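Local atomic coordinates of msDPBB_sym2 protein (Synthetic construct, PDB entry 7DWW), a protein that is a computationally designed double-psi beta-barrel, probably made to test how simply the core fold of RNA polymerase can be built. Residues I42-S47 against V79-E84. Sequence-based numbering, arbitrary orientation.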
loop_
_atom_site.group_PDB
_atom_site.type_symbol
_atom_site.label_atom_id
_atom_site.label_comp_id
_atom_site.label_asym_id
_atom_site.label_seq_id
_atom_site.Cartn_x
_atom_site.Cartn_y
_atom_site.Cartn_z
ATOM N N ILE A 42 -6.809 3.868 0.156
ATOM C CA ILE A 42 -5.771 4.229 1.107
ATOM C C ILE A 42 -6.065 5.621 1.619
ATOM O O ILE A 42 -6.230 6.554 0.831
ATOM C CB ILE A 42 -4.369 4.169 0.474
ATOM C CG1 ILE A 42 -4.113 2.766 -0.065
ATOM C CG2 ILE A 42 -3.321 4.567 1.528
ATOM C CD1 ILE A 42 -3.046 2.707 -1.130
ATOM N N MET A 43 -6.133 5.765 2.941
ATOM C CA MET A 43 -6.569 7.006 3.562
ATOM C C MET A 43 -5.608 7.461 4.653
ATOM O O MET A 43 -4.978 6.643 5.350
ATOM C CB MET A 43 -7.962 6.867 4.182
ATOM C CG MET A 43 -8.886 5.916 3.448
ATOM S SD MET A 43 -10.432 5.670 4.341
ATOM C CE MET A 43 -10.735 7.334 4.938
ATOM N N LYS A 44 -5.490 8.784 4.755
ATOM C CA LYS A 44 -5.015 9.445 5.961
ATOM C C LYS A 44 -6.014 10.559 6.252
ATOM O O LYS A 44 -6.942 10.372 7.046
ATOM C CB LYS A 44 -3.594 9.984 5.786
ATOM C CG LYS A 44 -3.084 10.805 6.960
ATOM C CD LYS A 44 -1.608 10.550 7.220
ATOM C CE LYS A 44 -1.385 9.975 8.619
ATOM N NZ LYS A 44 -1.937 10.876 9.688
ATOM N N VAL A 45 -5.940 11.696 5.568
ATOM C CA VAL A 45 -6.982 12.714 5.607
ATOM C C VAL A 45 -7.742 12.762 4.288
ATOM O O VAL A 45 -8.973 12.755 4.267
ATOM C CB VAL A 45 -6.393 14.096 5.966
ATOM C CG1 VAL A 45 -7.349 15.219 5.556
ATOM C CG2 VAL A 45 -6.084 14.157 7.455
ATOM N N SER A 46 -7.015 12.811 3.170
ATOM C CA SER A 46 -7.579 12.534 1.860
ATOM C C SER A 46 -7.665 11.016 1.666
ATOM O O SER A 46 -7.381 10.223 2.574
ATOM C CB SER A 46 -6.736 13.212 0.776
ATOM O OG SER A 46 -7.430 13.284 -0.466
ATOM N N SER A 47 -8.080 10.591 0.474
ATOM C CA SER A 47 -8.120 9.179 0.125
ATOM C C SER A 47 -7.803 9.021 -1.354
ATOM O O SER A 47 -7.972 9.945 -2.159
ATOM C CB SER A 47 -9.461 8.545 0.471
ATOM O OG SER A 47 -9.790 7.543 -0.461
ATOM N N VAL A 79 6.829 9.216 3.563
ATOM C CA VAL A 79 7.401 7.970 4.051
ATOM C C VAL A 79 7.416 8.038 5.574
ATOM O O VAL A 79 7.872 9.039 6.147
ATOM C CB VAL A 79 8.797 7.742 3.450
ATOM C CG1 VAL A 79 9.590 6.700 4.241
ATOM C CG2 VAL A 79 8.674 7.304 2.021
ATOM N N GLY A 80 6.846 7.030 6.225
ATOM C CA GLY A 80 6.728 6.989 7.683
ATOM C C GLY A 80 5.291 7.153 8.194
ATOM O O GLY A 80 5.000 6.686 9.300
ATOM N N ASP A 81 4.426 7.785 7.416
ATOM C CA ASP A 81 3.044 7.997 7.854
ATOM C C ASP A 81 2.301 6.675 7.985
ATOM O O ASP A 81 2.559 5.720 7.251
ATOM C CB ASP A 81 2.290 8.872 6.859
ATOM C CG ASP A 81 2.733 10.312 6.890
ATOM O OD1 ASP A 81 3.241 10.753 7.942
ATOM O OD2 ASP A 81 2.518 11.000 5.868
ATOM N N LEU A 82 1.377 6.616 8.946
ATOM C CA LEU A 82 0.439 5.500 8.993
ATOM C C LEU A 82 -0.723 5.805 8.062
ATOM O O LEU A 82 -1.195 6.948 8.011
ATOM C CB LEU A 82 -0.091 5.259 10.400
ATOM C CG LEU A 82 0.954 4.911 11.464
ATOM C CD1 LEU A 82 0.271 4.595 12.756
ATOM C CD2 LEU A 82 1.758 3.728 11.007
ATOM N N VAL A 83 -1.169 4.785 7.314
ATOM C CA VAL A 83 -2.367 4.860 6.481
ATOM C C VAL A 83 -3.233 3.661 6.809
ATOM O O VAL A 83 -2.740 2.614 7.239
ATOM C CB VAL A 83 -2.067 4.878 4.963
ATOM C CG1 VAL A 83 -1.483 6.223 4.583
ATOM C CG2 VAL A 83 -1.081 3.763 4.616
ATOM N N GLU A 84 -4.529 3.820 6.564
ATOM C CA GLU A 84 -5.475 2.715 6.573
ATOM C C GLU A 84 -5.730 2.224 5.162
ATOM O O GLU A 84 -5.954 3.028 4.247
ATOM C CB GLU A 84 -6.810 3.114 7.195
ATOM C CG GLU A 84 -7.853 2.032 7.098
ATOM C CD GLU A 84 -9.110 2.393 7.838
ATOM O OE1 GLU A 84 -9.172 3.497 8.425
ATOM O OE2 GLU A 84 -10.036 1.559 7.843
#
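Met43 and Glu84 face each other as an antiparallel hydrogen-bonded pair, and their backbones carry the polar part of this contact. Met43 N donates to Glu84 O at 3.0 Å, and Glu84 N returns a bond of 3.1 Å to Met43 O. Both donors lie in the plane of the carbonyl they meet, with N-H...O angles of 156° and 157°. Each acceptor also receives a CA-H...O contact: Ile42 CA sits 3.4 Å from Glu84 O, and Val83 CA is equally far from Met43 O. The side chains of Met43 and Glu84 leave on the same face of the sheet, where the extended Glu84 side chain hydrogen-bonds the hydroxyl of Ser4 on strand 4-11 through OE2.

On the other face Ile42 and Val83 are buried together. Ile42 turns its CG2 branch toward Val83, meeting CB at 3.7 Å and both methyls slightly farther off, and the two branched side chains meet at a slant. Its CG1 sits anti to the carbonyl carbon and CG2 anti to the backbone N, the direction that brings CG2 against Val83.

Lys44 swings across toward the start of strand 82-87. Its CG starts anti to the backbone N (chi1 174°), and bends farther down the chain bring CE to 3.1 Å from Leu82 O, a close carbon-oxygen approach, the methylene rather than the ammonium meeting the carbonyl. Its NZ stays 5.5 Å from Asp81 OD1, too far for a salt bridge; Asp81 instead bonds the backbone N of Lys78 through OD2.

The contact joins strand 39-43, just before its turn into strand 47-54, to the start of strand 82-87 in the double-psi beta-barrel. Strand 4-11 flanks 82-87 on its other edge, pairing Val83 with Ala7, while Leu75 of helix 69-75 packs on Ile42.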